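Local atomic coordinates of cell division protein FtsI/penicillin binding protein 2 (Legionella pneumophila subsp. pneumophila ATCC 43290, PDB entry 4ZTK), a protein that probably cross-links peptidoglycan peptides as a D,D-transpeptidase in septal cell-wall synthesis during division, as other FtsI-type penicillin-binding proteins do. Residues S73-K83 and L181-L192; P84-N92 and I213-I222. All coordinates share one frame; numbering follows the deposited sequence.

Interaction 1 of 2, residues S73-K83 and L181-L192; sequences SRIFSPGSTIK and LGENIPVTIESL
The Phe76 ring carries Val187 CG2 over one face, 3.8 Å from the ring centroid and 16° off the normal, a CH-pi contact displaced toward the rim. Near the ring plane lie Ile189 N, Arg74 O and a bridging water, which accepts from Ile189 N and probably donates to Arg74 O. The CZ corner of Phe76 meets Ile189 CD1 at 3.6 Å, the two side chains crossing at about a right angle, while Leu192 CD2 approaches CE2 obliquely. With chi1 at 62°, CG stands between backbone N and carbonyl carbon, which brings the ring back toward segment 181-192 although CB points away from it; Trp71 adds an edge-to-face ring contact.

Two nearly straight backbone bonds, both 171° at the hydrogen, make Phe76 and Val187 a single antiparallel hydrogen-bonded pair: Phe76 N to Val187 O 2.9 Å, Val187 N to Phe76 O 2.8 Å. Beyond the bridge, Pro78 CB rests on Val187 CG2 at 4.0 Å, and Ile82 CG1 meets Ile185 CD1 tip to tip, also at 4.0 Å. Gly182, closing helix 172-181 with positive phi in a Schellman motif, lies close against Gly79, their CA atoms 4.1 Å apart. On the other side of the bridge, Thr188 and Ser191 form a capping box that starts helix 189-200.

Lys83 NZ donates to Ser80 OG and also bonds Asn136 OD1. Ser80 and Lys83 fit the SxxK motif of penicillin-binding transpeptidases, with Ser80 in the position of their acylated serine, so the contact probably borders the active site.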
ATOM      1  N   SER A  73      -1.756  -4.498 -15.546  1.00 41.84           N
ATOM      2  CA  SER A  73      -1.670  -5.948 -15.384  1.00 42.96           C
ATOM      3  C   SER A  73      -0.422  -6.438 -14.636  1.00 45.96           C
ATOM      4  O   SER A  73      -0.363  -7.597 -14.221  1.00 44.18           O
ATOM      5  CB  SER A  73      -1.765  -6.637 -16.747  1.00 42.06           C
ATOM      6  OG  SER A  73      -0.772  -6.155 -17.636  1.00 42.62           O
ATOM      7  N   ARG A  74       0.561  -5.560 -14.459  1.00 41.01           N
ATOM      8  CA  ARG A  74       1.858  -5.947 -13.893  1.00 39.08           C
ATOM      9  C   ARG A  74       1.780  -6.547 -12.482  1.00 36.21           C
ATOM     10  O   ARG A  74       1.100  -6.019 -11.603  1.00 35.57           O
ATOM     11  CB  ARG A  74       2.822  -4.755 -13.917  1.00 41.74           C
ATOM     12  CG  ARG A  74       4.212  -5.040 -13.380  1.00 43.63           C
ATOM     13  CD  ARG A  74       5.169  -3.937 -13.811  1.00 49.64           C
ATOM     14  NE  ARG A  74       6.466  -4.028 -13.150  1.00 47.72           N
ATOM     15  CZ  ARG A  74       7.479  -3.198 -13.381  1.00 46.20           C
ATOM     16  NH1 ARG A  74       7.345  -2.215 -14.261  1.00 37.26           N
ATOM     17  NH2 ARG A  74       8.626  -3.353 -12.735  1.00 49.34           N
ATOM     18  N   ILE A  75       2.490  -7.651 -12.279  1.00 38.45           N
ATOM     19  CA  ILE A  75       2.500  -8.347 -10.998  1.00 38.44           C
ATOM     20  C   ILE A  75       3.749  -7.992 -10.206  1.00 38.57           C
ATOM     21  O   ILE A  75       4.863  -8.067 -10.720  1.00 41.45           O
ATOM     22  CB  ILE A  75       2.460  -9.879 -11.187  1.00 41.16           C
ATOM     23  CG1 ILE A  75       1.175 -10.300 -11.906  1.00 45.63           C
ATOM     24  CG2 ILE A  75       2.590 -10.592  -9.839  1.00 38.37           C
ATOM     25  CD1 ILE A  75       1.056 -11.802 -12.118  1.00 48.97           C
ATOM     26  N   PHE A  76       3.562  -7.611  -8.949  1.00 36.41           N
ATOM     27  CA  PHE A  76       4.687  -7.219  -8.116  1.00 36.05           C
ATOM     28  C   PHE A  76       4.479  -7.640  -6.668  1.00 35.46           C
ATOM     29  O   PHE A  76       3.428  -8.162  -6.303  1.00 37.38           O
ATOM     30  CB  PHE A  76       4.944  -5.707  -8.225  1.00 30.76           C
ATOM     31  CG  PHE A  76       3.799  -4.850  -7.743  1.00 32.00           C
ATOM     32  CD1 PHE A  76       2.681  -4.645  -8.537  1.00 35.31           C
ATOM     33  CD2 PHE A  76       3.849  -4.235  -6.503  1.00 30.37           C
ATOM     34  CE1 PHE A  76       1.632  -3.859  -8.098  1.00 32.23           C
ATOM     35  CE2 PHE A  76       2.800  -3.445  -6.058  1.00 31.66           C
ATOM     36  CZ  PHE A  76       1.692  -3.258  -6.858  1.00 30.52           C
ATOM     37  N   SER A  77       5.504  -7.433  -5.853  1.00 35.43           N
ATOM     38  CA  SER A  77       5.417  -7.716  -4.430  1.00 33.49           C
ATOM     39  C   SER A  77       5.070  -6.426  -3.694  1.00 31.75           C
ATOM     40  O   SER A  77       5.548  -5.355  -4.066  1.00 32.09           O
ATOM     41  CB  SER A  77       6.740  -8.295  -3.931  1.00 41.16           C
ATOM     42  OG  SER A  77       6.830  -8.194  -2.523  1.00 45.94           O
ATOM     43  N   PRO A  78       4.213  -6.520  -2.663  1.00 30.75           N
ATOM     44  CA  PRO A  78       3.729  -5.331  -1.956  1.00 28.88           C
ATOM     45  C   PRO A  78       4.736  -4.808  -0.939  1.00 30.97           C
ATOM     46  O   PRO A  78       4.599  -3.673  -0.477  1.00 26.49           O
ATOM     47  CB  PRO A  78       2.482  -5.848  -1.238  1.00 24.94           C
ATOM     48  CG  PRO A  78       2.811  -7.282  -0.951  1.00 31.19           C
ATOM     49  CD  PRO A  78       3.591  -7.754  -2.154  1.00 28.47           C
ATOM     50  N   GLY A  79       5.730  -5.623  -0.603  1.00 28.81           N
ATOM     51  CA  GLY A  79       6.704  -5.257   0.407  1.00 22.51           C
ATOM     52  C   GLY A  79       6.021  -4.902   1.712  1.00 25.62           C
ATOM     53  O   GLY A  79       5.022  -5.525   2.086  1.00 24.70           O
ATOM     54  N   SER A  80       6.530  -3.876   2.387  1.00 20.57           N
ATOM     55  CA  SER A  80       6.022  -3.506   3.709  1.00 22.05           C
ATOM     56  C   SER A  80       4.587  -2.948   3.743  1.00 23.53           C
ATOM     57  O   SER A  80       4.037  -2.743   4.826  1.00 26.08           O
ATOM     58  CB  SER A  80       6.990  -2.546   4.413  1.00 24.59           C
ATOM     59  OG  SER A  80       8.254  -3.159   4.614  1.00 39.08           O
ATOM     60  N   THR A  81       3.970  -2.713   2.585  1.00 25.29           N
ATOM     61  CA  THR A  81       2.557  -2.326   2.585  1.00 23.25           C
ATOM     62  C   THR A  81       1.657  -3.490   3.026  1.00 25.67           C
ATOM     63  O   THR A  81       0.470  -3.293   3.272  1.00 22.76           O
ATOM     64  CB  THR A  81       2.073  -1.756   1.218  1.00 23.05           C
ATOM     65  OG1 THR A  81       2.174  -2.764   0.200  1.00 21.01           O
ATOM     66  CG2 THR A  81       2.897  -0.534   0.821  1.00 19.50           C
ATOM     67  N   ILE A  82       2.230  -4.689   3.147  1.00 26.42           N
ATOM     68  CA  ILE A  82       1.501  -5.834   3.708  1.00 25.74           C
ATOM     69  C   ILE A  82       1.383  -5.739   5.231  1.00 27.20           C
ATOM     70  O   ILE A  82       0.474  -6.312   5.823  1.00 24.21           O
ATOM     71  CB  ILE A  82       2.172  -7.187   3.357  1.00 26.95           C
ATOM     72  CG1 ILE A  82       1.213  -8.355   3.597  1.00 29.29           C
ATOM     73  CG2 ILE A  82       3.433  -7.421   4.196  1.00 24.29           C
ATOM     74  CD1 ILE A  82      -0.018  -8.297   2.782  1.00 36.58           C
ATOM     75  N   LYS A  83       2.313  -5.018   5.857  1.00 25.06           N
ATOM     76  CA  LYS A  83       2.439  -5.004   7.318  1.00 24.79           C
ATOM     77  C   LYS A  83       1.157  -4.679   8.102  1.00 24.44           C
ATOM     78  O   LYS A  83       0.884  -5.334   9.108  1.00 27.22           O
ATOM     79  CB  LYS A  83       3.604  -4.102   7.764  1.00 25.25           C
ATOM     80  CG  LYS A  83       4.991  -4.721   7.547  1.00 28.30           C
ATOM     81  CD  LYS A  83       6.108  -3.749   7.927  1.00 30.08           C
ATOM     82  CE  LYS A  83       7.456  -4.462   8.073  1.00 32.83           C
ATOM     83  NZ  LYS A  83       7.902  -5.124   6.815  1.00 27.86           N
ATOM     84  N   LEU A 181       7.235  -9.659   5.256  1.00 31.36           N
ATOM     85  CA  LEU A 181       8.021  -8.769   4.413  1.00 33.65           C
ATOM     86  C   LEU A 181       7.325  -8.493   3.084  1.00 30.27           C
ATOM     87  O   LEU A 181       7.779  -7.666   2.300  1.00 31.81           O
ATOM     88  CB  LEU A 181       9.403  -9.362   4.167  1.00 33.35           C
ATOM     89  CG  LEU A 181      10.208  -9.515   5.455  1.00 39.30           C
ATOM     90  CD1 LEU A 181      11.565 -10.074   5.150  1.00 45.32           C
ATOM     91  CD2 LEU A 181      10.325  -8.175   6.149  1.00 38.26           C
ATOM     92  N   GLY A 182       6.219  -9.187   2.837  1.00 26.21           N
ATOM     93  CA  GLY A 182       5.499  -9.038   1.587  1.00 28.98           C
ATOM     94  C   GLY A 182       6.334  -9.553   0.437  1.00 39.55           C
ATOM     95  O   GLY A 182       6.237  -9.061  -0.680  1.00 55.06           O
ATOM     96  N   GLU A 183       7.158 -10.555   0.727  1.00 34.70           N
ATOM     97  CA  GLU A 183       8.091 -11.123  -0.239  1.00 39.50           C
ATOM     98  C   GLU A 183       7.458 -12.211  -1.120  1.00 43.35           C
ATOM     99  O   GLU A 183       7.665 -12.232  -2.336  1.00 49.54           O
ATOM    100  CB  GLU A 183       9.308 -11.684   0.509  1.00 43.08           C
ATOM    101  CG  GLU A 183      10.446 -12.157  -0.374  1.00 59.56           C
ATOM    102  CD  GLU A 183      11.681 -12.537   0.429  1.00 65.60           C
ATOM    103  OE1 GLU A 183      11.991 -13.745   0.518  1.00 62.17           O
ATOM    104  OE2 GLU A 183      12.339 -11.627   0.975  1.00 66.90           O
ATOM    105  N   ASN A 184       6.685 -13.109  -0.515  1.00 35.84           N
ATOM    106  CA  ASN A 184       6.086 -14.215  -1.270  1.00 52.86           C
ATOM    107  C   ASN A 184       4.611 -13.995  -1.616  1.00 57.62           C
ATOM    108  O   ASN A 184       3.802 -14.926  -1.565  1.00 64.83           O
ATOM    109  CB  ASN A 184       6.281 -15.556  -0.544  1.00 57.39           C
ATOM    110  CG  ASN A 184       5.530 -15.631   0.781  1.00 60.98           C
ATOM    111  OD1 ASN A 184       5.465 -14.656   1.532  1.00 58.86           O
ATOM    112  ND2 ASN A 184       4.953 -16.798   1.069  1.00 62.56           N
ATOM    113  N   ILE A 185       4.261 -12.763  -1.973  1.00 41.30           N
ATOM    114  CA  ILE A 185       2.868 -12.430  -2.245  1.00 38.46           C
ATOM    115  C   ILE A 185       2.734 -11.606  -3.524  1.00 37.94           C
ATOM    116  O   ILE A 185       3.156 -10.456  -3.568  1.00 38.71           O
ATOM    117  CB  ILE A 185       2.238 -11.661  -1.065  1.00 34.81           C
ATOM    118  CG1 ILE A 185       2.439 -12.427   0.249  1.00 40.49           C
ATOM    119  CG2 ILE A 185       0.760 -11.414  -1.315  1.00 36.32           C
ATOM    120  CD1 ILE A 185       1.963 -11.683   1.483  1.00 43.03           C
ATOM    121  N   PRO A 186       2.149 -12.200  -4.573  1.00 31.92           N
ATOM    122  CA  PRO A 186       1.902 -11.480  -5.828  1.00 34.10           C
ATOM    123  C   PRO A 186       0.684 -10.564  -5.722  1.00 36.60           C
ATOM    124  O   PRO A 186      -0.401 -11.025  -5.365  1.00 37.29           O
ATOM    125  CB  PRO A 186       1.623 -12.610  -6.823  1.00 37.68           C
ATOM    126  CG  PRO A 186       1.030 -13.702  -5.986  1.00 33.27           C
ATOM    127  CD  PRO A 186       1.694 -13.602  -4.635  1.00 33.88           C
ATOM    128  N   VAL A 187       0.869  -9.278  -6.008  1.00 32.59           N
ATOM    129  CA  VAL A 187      -0.247  -8.341  -6.069  1.00 28.37           C
ATOM    130  C   VAL A 187      -0.235  -7.571  -7.387  1.00 33.99           C
ATOM    131  O   VAL A 187       0.751  -7.585  -8.121  1.00 31.36           O
ATOM    132  CB  VAL A 187      -0.249  -7.331  -4.882  1.00 30.63           C
ATOM    133  CG1 VAL A 187      -0.306  -8.058  -3.546  1.00 27.78           C
ATOM    134  CG2 VAL A 187       0.963  -6.397  -4.942  1.00 21.21           C
ATOM    135  N   THR A 188      -1.351  -6.924  -7.691  1.00 30.47           N
ATOM    136  CA  THR A 188      -1.398  -5.940  -8.759  1.00 33.77           C
ATOM    137  C   THR A 188      -1.798  -4.624  -8.116  1.00 32.32           C
ATOM    138  O   THR A 188      -2.144  -4.593  -6.933  1.00 29.57           O
ATOM    139  CB  THR A 188      -2.435  -6.304  -9.840  1.00 34.37           C
ATOM    140  OG1 THR A 188      -3.737  -6.378  -9.247  1.00 34.64           O
ATOM    141  CG2 THR A 188      -2.097  -7.641 -10.493  1.00 32.83           C
ATOM    142  N   ILE A 189      -1.736  -3.539  -8.877  1.00 32.74           N
ATOM    143  CA  ILE A 189      -2.175  -2.242  -8.374  1.00 35.15           C
ATOM    144  C   ILE A 189      -3.628  -2.354  -7.920  1.00 31.00           C
ATOM    145  O   ILE A 189      -3.984  -1.916  -6.829  1.00 28.47           O
ATOM    146  CB  ILE A 189      -2.054  -1.144  -9.451  1.00 37.08           C
ATOM    147  CG1 ILE A 189      -0.588  -0.912  -9.812  1.00 34.21           C
ATOM    148  CG2 ILE A 189      -2.680   0.146  -8.966  1.00 33.48           C
ATOM    149  CD1 ILE A 189       0.258  -0.479  -8.633  1.00 32.99           C
ATOM    150  N   GLU A 190      -4.449  -2.982  -8.758  1.00 29.36           N
ATOM    151  CA  GLU A 190      -5.869  -3.172  -8.466  1.00 31.05           C
ATOM    152  C   GLU A 190      -6.140  -3.990  -7.199  1.00 34.61           C
ATOM    153  O   GLU A 190      -6.984  -3.618  -6.385  1.00 33.12           O
ATOM    154  CB  GLU A 190      -6.579  -3.818  -9.660  1.00 34.57           C
ATOM    155  CG  GLU A 190      -8.088  -3.952  -9.481  1.00 39.74           C
ATOM    156  CD  GLU A 190      -8.794  -4.450 -10.737  1.00 58.47           C
ATOM    157  OE1 GLU A 190      -9.943  -4.022 -10.985  1.00 62.19           O
ATOM    158  OE2 GLU A 190      -8.204  -5.270 -11.471  1.00 61.33           O
ATOM    159  N   SER A 191      -5.443  -5.108  -7.030  1.00 33.47           N
ATOM    160  CA  SER A 191      -5.724  -5.966  -5.884  1.00 30.34           C
ATOM    161  C   SER A 191      -5.225  -5.313  -4.600  1.00 25.85           C
ATOM    162  O   SER A 191      -5.878  -5.392  -3.561  1.00 30.26           O
ATOM    163  CB  SER A 191      -5.115  -7.362  -6.063  1.00 30.05           C
ATOM    164  OG  SER A 191      -3.715  -7.354  -5.834  1.00 29.92           O
ATOM    165  N   LEU A 192      -4.078  -4.646  -4.680  1.00 26.39           N
ATOM    166  CA  LEU A 192      -3.491  -4.022  -3.499  1.00 23.99           C
ATOM    167  C   LEU A 192      -4.335  -2.857  -2.978  1.00 33.95           C
ATOM    168  O   LEU A 192      -4.579  -2.747  -1.774  1.00 29.21           O
ATOM    169  CB  LEU A 192      -2.050  -3.575  -3.768  1.00 25.75           C
ATOM    170  CG  LEU A 192      -1.293  -3.025  -2.552  1.00 27.75           C
ATOM    171  CD1 LEU A 192      -1.281  -4.033  -1.389  1.00 25.81           C
ATOM    172  CD2 LEU A 192       0.133  -2.614  -2.926  1.00 24.31           C
TER
HETATM  173  O   HOH W   1      -0.426  -3.890 -11.504  1.00 35.83           O

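Interaction 2 of 2, residues P84-N92 and I213-I222; sequences PFIAAAAIN and IISETSTNSI
Asn92 projects from the last turn of helix 83-92 into the N-terminal end of helix 216-231, where Ile214, Ser215 and Ser218 receive it. With CG anti to the backbone N (chi1 -160°), OD1 reaches the bend just before the first helical turn. Asn92 OD1 accepts from Ser215 N at 2.7 Å, nearly straight at the hydrogen, though this donor is tilted 28° from the carbonyl plane. Ser218 OG donates to the same Asn92 OD1, also at 2.7 Å, lying in that plane and on a lone pair. Two bonds thus grip one oxygen, which should fix the rotation of the amide. Ile214 supplies a wall of this hollow: Ile214 CB lies 3.5 Å from Asn92 OD1, and its CG2 packs near Asn92 CG.

Farther along, the fit is apolar and the roles reverse. Ile222 is the bump, and the small side chains of Ala87 and Ala88 leave the hollow. Ile222 CD1 settles over the backbone, 3.6 Å from Ala88 N, and Ile222 CG1 meets Ala88 CB at 3.9 Å. Ile214 CD1 touches the same methyl group, Ala88 CB, more loosely, at 4.2 Å. Between the polar and apolar parts, Ile91 CG2 lies beside Ser218 OG.

The axes of segments 84-92 and 216-222 approach to 9.5 Å at 143°, so the helices run in roughly antiparallel directions. Elsewhere around helix 83-92, Ile86 packs on helices 136-146 and 148-157, and Phe85 meets helix 189-200. Ile213, leaving strand 211-212, touches helix 189-200 through Ile198, and its carbonyl accepts from Lys154 of helix 148-157.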
ATOM      1  N   PRO A  84       0.374  -3.670   7.659  1.00 22.94           N
ATOM      2  CA  PRO A  84      -0.887  -3.397   8.366  1.00 22.78           C
ATOM      3  C   PRO A  84      -1.826  -4.598   8.433  1.00 25.17           C
ATOM      4  O   PRO A  84      -2.540  -4.751   9.427  1.00 26.74           O
ATOM      5  CB  PRO A  84      -1.530  -2.294   7.517  1.00 26.92           C
ATOM      6  CG  PRO A  84      -0.376  -1.570   6.925  1.00 28.08           C
ATOM      7  CD  PRO A  84       0.652  -2.643   6.634  1.00 23.62           C
ATOM      8  N   PHE A  85      -1.819  -5.436   7.401  1.00 22.57           N
ATOM      9  CA  PHE A  85      -2.700  -6.603   7.359  1.00 23.12           C
ATOM     10  C   PHE A  85      -2.189  -7.739   8.246  1.00 30.22           C
ATOM     11  O   PHE A  85      -2.982  -8.462   8.858  1.00 27.84           O
ATOM     12  CB  PHE A  85      -2.904  -7.067   5.915  1.00 24.23           C
ATOM     13  CG  PHE A  85      -3.445  -5.985   5.015  1.00 27.32           C
ATOM     14  CD1 PHE A  85      -4.809  -5.753   4.935  1.00 21.20           C
ATOM     15  CD2 PHE A  85      -2.589  -5.189   4.269  1.00 24.76           C
ATOM     16  CE1 PHE A  85      -5.314  -4.750   4.113  1.00 27.21           C
ATOM     17  CE2 PHE A  85      -3.084  -4.183   3.445  1.00 27.92           C
ATOM     18  CZ  PHE A  85      -4.456  -3.967   3.369  1.00 19.96           C
ATOM     19  N   ILE A  86      -0.869  -7.891   8.313  1.00 25.44           N
ATOM     20  CA  ILE A  86      -0.255  -8.826   9.251  1.00 27.57           C
ATOM     21  C   ILE A  86      -0.656  -8.441  10.669  1.00 22.58           C
ATOM     22  O   ILE A  86      -1.086  -9.282  11.453  1.00 29.64           O
ATOM     23  CB  ILE A  86       1.284  -8.809   9.152  1.00 27.63           C
ATOM     24  CG1 ILE A  86       1.751  -9.350   7.801  1.00 28.42           C
ATOM     25  CG2 ILE A  86       1.910  -9.614  10.284  1.00 29.05           C
ATOM     26  CD1 ILE A  86       1.449 -10.817   7.587  1.00 28.85           C
ATOM     27  N   ALA A  87      -0.523  -7.157  10.983  1.00 25.70           N
ATOM     28  CA  ALA A  87      -0.890  -6.645  12.298  1.00 31.10           C
ATOM     29  C   ALA A  87      -2.373  -6.851  12.585  1.00 29.64           C
ATOM     30  O   ALA A  87      -2.745  -7.240  13.690  1.00 32.10           O
ATOM     31  CB  ALA A  87      -0.528  -5.173  12.419  1.00 23.47           C
ATOM     32  N   ALA A  88      -3.213  -6.579  11.589  1.00 33.82           N
ATOM     33  CA  ALA A  88      -4.659  -6.719  11.735  1.00 31.33           C
ATOM     34  C   ALA A  88      -5.036  -8.152  12.067  1.00 29.54           C
ATOM     35  O   ALA A  88      -5.829  -8.399  12.977  1.00 29.87           O
ATOM     36  CB  ALA A  88      -5.368  -6.270  10.464  1.00 32.75           C
ATOM     37  N   ALA A  89      -4.460  -9.094  11.326  1.00 31.27           N
ATOM     38  CA  ALA A  89      -4.722 -10.512  11.550  1.00 35.65           C
ATOM     39  C   ALA A  89      -4.331 -10.927  12.964  1.00 35.39           C
ATOM     40  O   ALA A  89      -5.057 -11.671  13.624  1.00 35.34           O
ATOM     41  CB  ALA A  89      -3.975 -11.353  10.525  1.00 38.59           C
ATOM     42  N   ALA A  90      -3.187 -10.434  13.429  1.00 32.75           N
ATOM     43  CA  ALA A  90      -2.675 -10.797  14.745  1.00 35.52           C
ATOM     44  C   ALA A  90      -3.514 -10.189  15.862  1.00 37.60           C
ATOM     45  O   ALA A  90      -3.829 -10.858  16.848  1.00 43.42           O
ATOM     46  CB  ALA A  90      -1.228 -10.362  14.886  1.00 35.11           C
ATOM     47  N   ILE A  91      -3.853  -8.914  15.703  1.00 32.95           N
ATOM     48  CA  ILE A  91      -4.668  -8.189  16.674  1.00 35.47           C
ATOM     49  C   ILE A  91      -6.076  -8.774  16.758  1.00 41.04           C
ATOM     50  O   ILE A  91      -6.659  -8.867  17.836  1.00 44.35           O
ATOM     51  CB  ILE A  91      -4.769  -6.686  16.305  1.00 60.07           C
ATOM     52  CG1 ILE A  91      -3.417  -5.999  16.489  1.00 57.39           C
ATOM     53  CG2 ILE A  91      -5.821  -5.980  17.147  1.00 64.89           C
ATOM     54  CD1 ILE A  91      -2.837  -6.185  17.863  1.00 66.58           C
ATOM     55  N   ASN A  92      -6.618  -9.175  15.614  1.00 39.63           N
ATOM     56  CA  ASN A  92      -8.008  -9.608  15.551  1.00 38.03           C
ATOM     57  C   ASN A  92      -8.249 -11.001  16.127  1.00 42.55           C
ATOM     58  O   ASN A  92      -9.365 -11.316  16.544  1.00 46.12           O
ATOM     59  CB  ASN A  92      -8.519  -9.536  14.112  1.00 40.12           C
ATOM     60  CG  ASN A  92     -10.028  -9.498  14.032  1.00 37.79           C
ATOM     61  OD1 ASN A  92     -10.650  -8.477  14.330  1.00 42.66           O
ATOM     62  ND2 ASN A  92     -10.626 -10.601  13.614  1.00 30.89           N
ATOM     63  N   ILE A 213     -14.384  -8.056   7.896  1.00 39.47           N
ATOM     64  CA  ILE A 213     -13.186  -8.886   7.826  1.00 38.09           C
ATOM     65  C   ILE A 213     -12.460  -8.865   9.166  1.00 41.93           C
ATOM     66  O   ILE A 213     -11.958  -9.889   9.628  1.00 37.08           O
ATOM     67  CB  ILE A 213     -12.240  -8.420   6.702  1.00 37.96           C
ATOM     68  CG1 ILE A 213     -12.961  -8.476   5.357  1.00 35.73           C
ATOM     69  CG2 ILE A 213     -10.988  -9.280   6.660  1.00 40.05           C
ATOM     70  CD1 ILE A 213     -13.597  -9.828   5.069  1.00 34.61           C
ATOM     71  N   ILE A 214     -12.410  -7.693   9.791  1.00 40.23           N
ATOM     72  CA  ILE A 214     -11.884  -7.578  11.145  1.00 38.27           C
ATOM     73  C   ILE A 214     -12.857  -6.806  12.031  1.00 38.24           C
ATOM     74  O   ILE A 214     -13.717  -6.078  11.533  1.00 38.02           O
ATOM     75  CB  ILE A 214     -10.494  -6.906  11.174  1.00 31.36           C
ATOM     76  CG1 ILE A 214     -10.533  -5.548  10.472  1.00 32.14           C
ATOM     77  CG2 ILE A 214      -9.455  -7.813  10.537  1.00 30.00           C
ATOM     78  CD1 ILE A 214      -9.226  -4.741  10.613  1.00 25.61           C
ATOM     79  N   SER A 215     -12.721  -6.970  13.343  1.00 35.46           N
ATOM     80  CA  SER A 215     -13.620  -6.325  14.301  1.00 43.89           C
ATOM     81  C   SER A 215     -13.501  -4.806  14.266  1.00 49.04           C
ATOM     82  O   SER A 215     -12.568  -4.258  13.677  1.00 44.55           O
ATOM     83  CB  SER A 215     -13.317  -6.809  15.718  1.00 52.90           C
ATOM     84  OG  SER A 215     -12.063  -6.304  16.155  1.00 49.98           O
ATOM     85  N   GLU A 216     -14.449  -4.129  14.909  1.00 54.83           N
ATOM     86  CA  GLU A 216     -14.419  -2.674  14.999  1.00 54.72           C
ATOM     87  C   GLU A 216     -13.206  -2.221  15.798  1.00 46.71           C
ATOM     88  O   GLU A 216     -12.535  -1.257  15.428  1.00 41.28           O
ATOM     89  CB  GLU A 216     -15.695  -2.144  15.647  1.00 61.17           C
ATOM     90  CG  GLU A 216     -16.950  -2.384  14.831  1.00 74.76           C
ATOM     91  CD  GLU A 216     -18.179  -1.760  15.463  1.00 86.79           C
ATOM     92  OE1 GLU A 216     -18.061  -1.211  16.579  1.00 88.82           O
ATOM     93  OE2 GLU A 216     -19.262  -1.818  14.842  1.00 89.65           O
ATOM     94  N   THR A 217     -12.931  -2.929  16.892  1.00 47.09           N
ATOM     95  CA  THR A 217     -11.777  -2.637  17.731  1.00 45.43           C
ATOM     96  C   THR A 217     -10.496  -2.738  16.917  1.00 37.69           C
ATOM     97  O   THR A 217      -9.656  -1.838  16.945  1.00 39.52           O
ATOM     98  CB  THR A 217     -11.685  -3.612  18.917  1.00 53.49           C
ATOM     99  OG1 THR A 217     -12.881  -3.526  19.702  1.00 58.16           O
ATOM    100  CG2 THR A 217     -10.483  -3.281  19.790  1.00 52.09           C
ATOM    101  N   SER A 218     -10.364  -3.840  16.187  1.00 39.96           N
ATOM    102  CA  SER A 218      -9.205  -4.080  15.340  1.00 33.92           C
ATOM    103  C   SER A 218      -9.055  -2.972  14.315  1.00 31.27           C
ATOM    104  O   SER A 218      -7.957  -2.476  14.078  1.00 35.17           O
ATOM    105  CB  SER A 218      -9.336  -5.426  14.623  1.00 37.30           C
ATOM    106  OG  SER A 218      -9.250  -6.498  15.541  1.00 40.58           O
ATOM    107  N   THR A 219     -10.174  -2.586  13.713  1.00 33.31           N
ATOM    108  CA  THR A 219     -10.174  -1.541  12.700  1.00 37.07           C
ATOM    109  C   THR A 219      -9.721  -0.207  13.290  1.00 37.51           C
ATOM    110  O   THR A 219      -8.900   0.496  12.698  1.00 32.36           O
ATOM    111  CB  THR A 219     -11.567  -1.369  12.065  1.00 43.18           C
ATOM    112  OG1 THR A 219     -11.970  -2.600  11.450  1.00 41.16           O
ATOM    113  CG2 THR A 219     -11.529  -0.272  11.011  1.00 48.70           C
ATOM    114  N   ASN A 220     -10.259   0.140  14.455  1.00 35.38           N
ATOM    115  CA  ASN A 220      -9.852   1.371  15.126  1.00 39.70           C
ATOM    116  C   ASN A 220      -8.359   1.402  15.435  1.00 35.81           C
ATOM    117  O   ASN A 220      -7.693   2.406  15.189  1.00 39.23           O
ATOM    118  CB  ASN A 220     -10.664   1.592  16.400  1.00 38.53           C
ATOM    119  CG  ASN A 220     -12.085   2.021  16.112  1.00 54.16           C
ATOM    120  OD1 ASN A 220     -12.386   2.505  15.023  1.00 61.11           O
ATOM    121  ND2 ASN A 220     -12.966   1.852  17.090  1.00 59.48           N
ATOM    122  N   SER A 221      -7.834   0.299  15.960  1.00 39.44           N
ATOM    123  CA  SER A 221      -6.403   0.198  16.246  1.00 37.32           C
ATOM    124  C   SER A 221      -5.568   0.351  14.985  1.00 26.60           C
ATOM    125  O   SER A 221      -4.593   1.096  14.967  1.00 41.00           O
ATOM    126  CB  SER A 221      -6.072  -1.137  16.913  1.00 35.72           C
ATOM    127  OG  SER A 221      -6.786  -1.284  18.123  1.00 48.61           O
ATOM    128  N   ILE A 222      -5.945  -0.368  13.933  1.00 29.44           N
ATOM    129  CA  ILE A 222      -5.178  -0.346  12.695  1.00 30.48           C
ATOM    130  C   ILE A 222      -5.158   1.057  12.096  1.00 29.30           C
ATOM    131  O   ILE A 222      -4.108   1.559  11.688  1.00 31.99           O
ATOM    132  CB  ILE A 222      -5.734  -1.345  11.664  1.00 30.88           C
ATOM    133  CG1 ILE A 222      -5.527  -2.785  12.145  1.00 37.80           C
ATOM    134  CG2 ILE A 222      -5.072  -1.138  10.310  1.00 30.74           C
ATOM    135  CD1 ILE A 222      -4.066  -3.156  12.425  1.00 32.15           C
TER

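From the N terminus, the chain leaves strand 56-63 and enters 73-83, whose end begins the helix that continues through 84-92; the first segments of the two contacts therefore adjoin. The chain then passes through helices 127-133, 136-146, 148-157 and 172-181 before 181-192 returns to 73-83, closing interaction 1 across 97 intervening residues. Helix 189-200 and the two-stranded sheet of 204-205 and 211-212 follow, and 213-222 closes interaction 2 over 120 residues. Because the segments alternate, the two loops cross rather than nest. Interaction 1 ties the approach to helix 83-92 to the start of helix 189-200; interaction 2 ties that helix, from Pro84 to Asn92, to the start of helix 216-231.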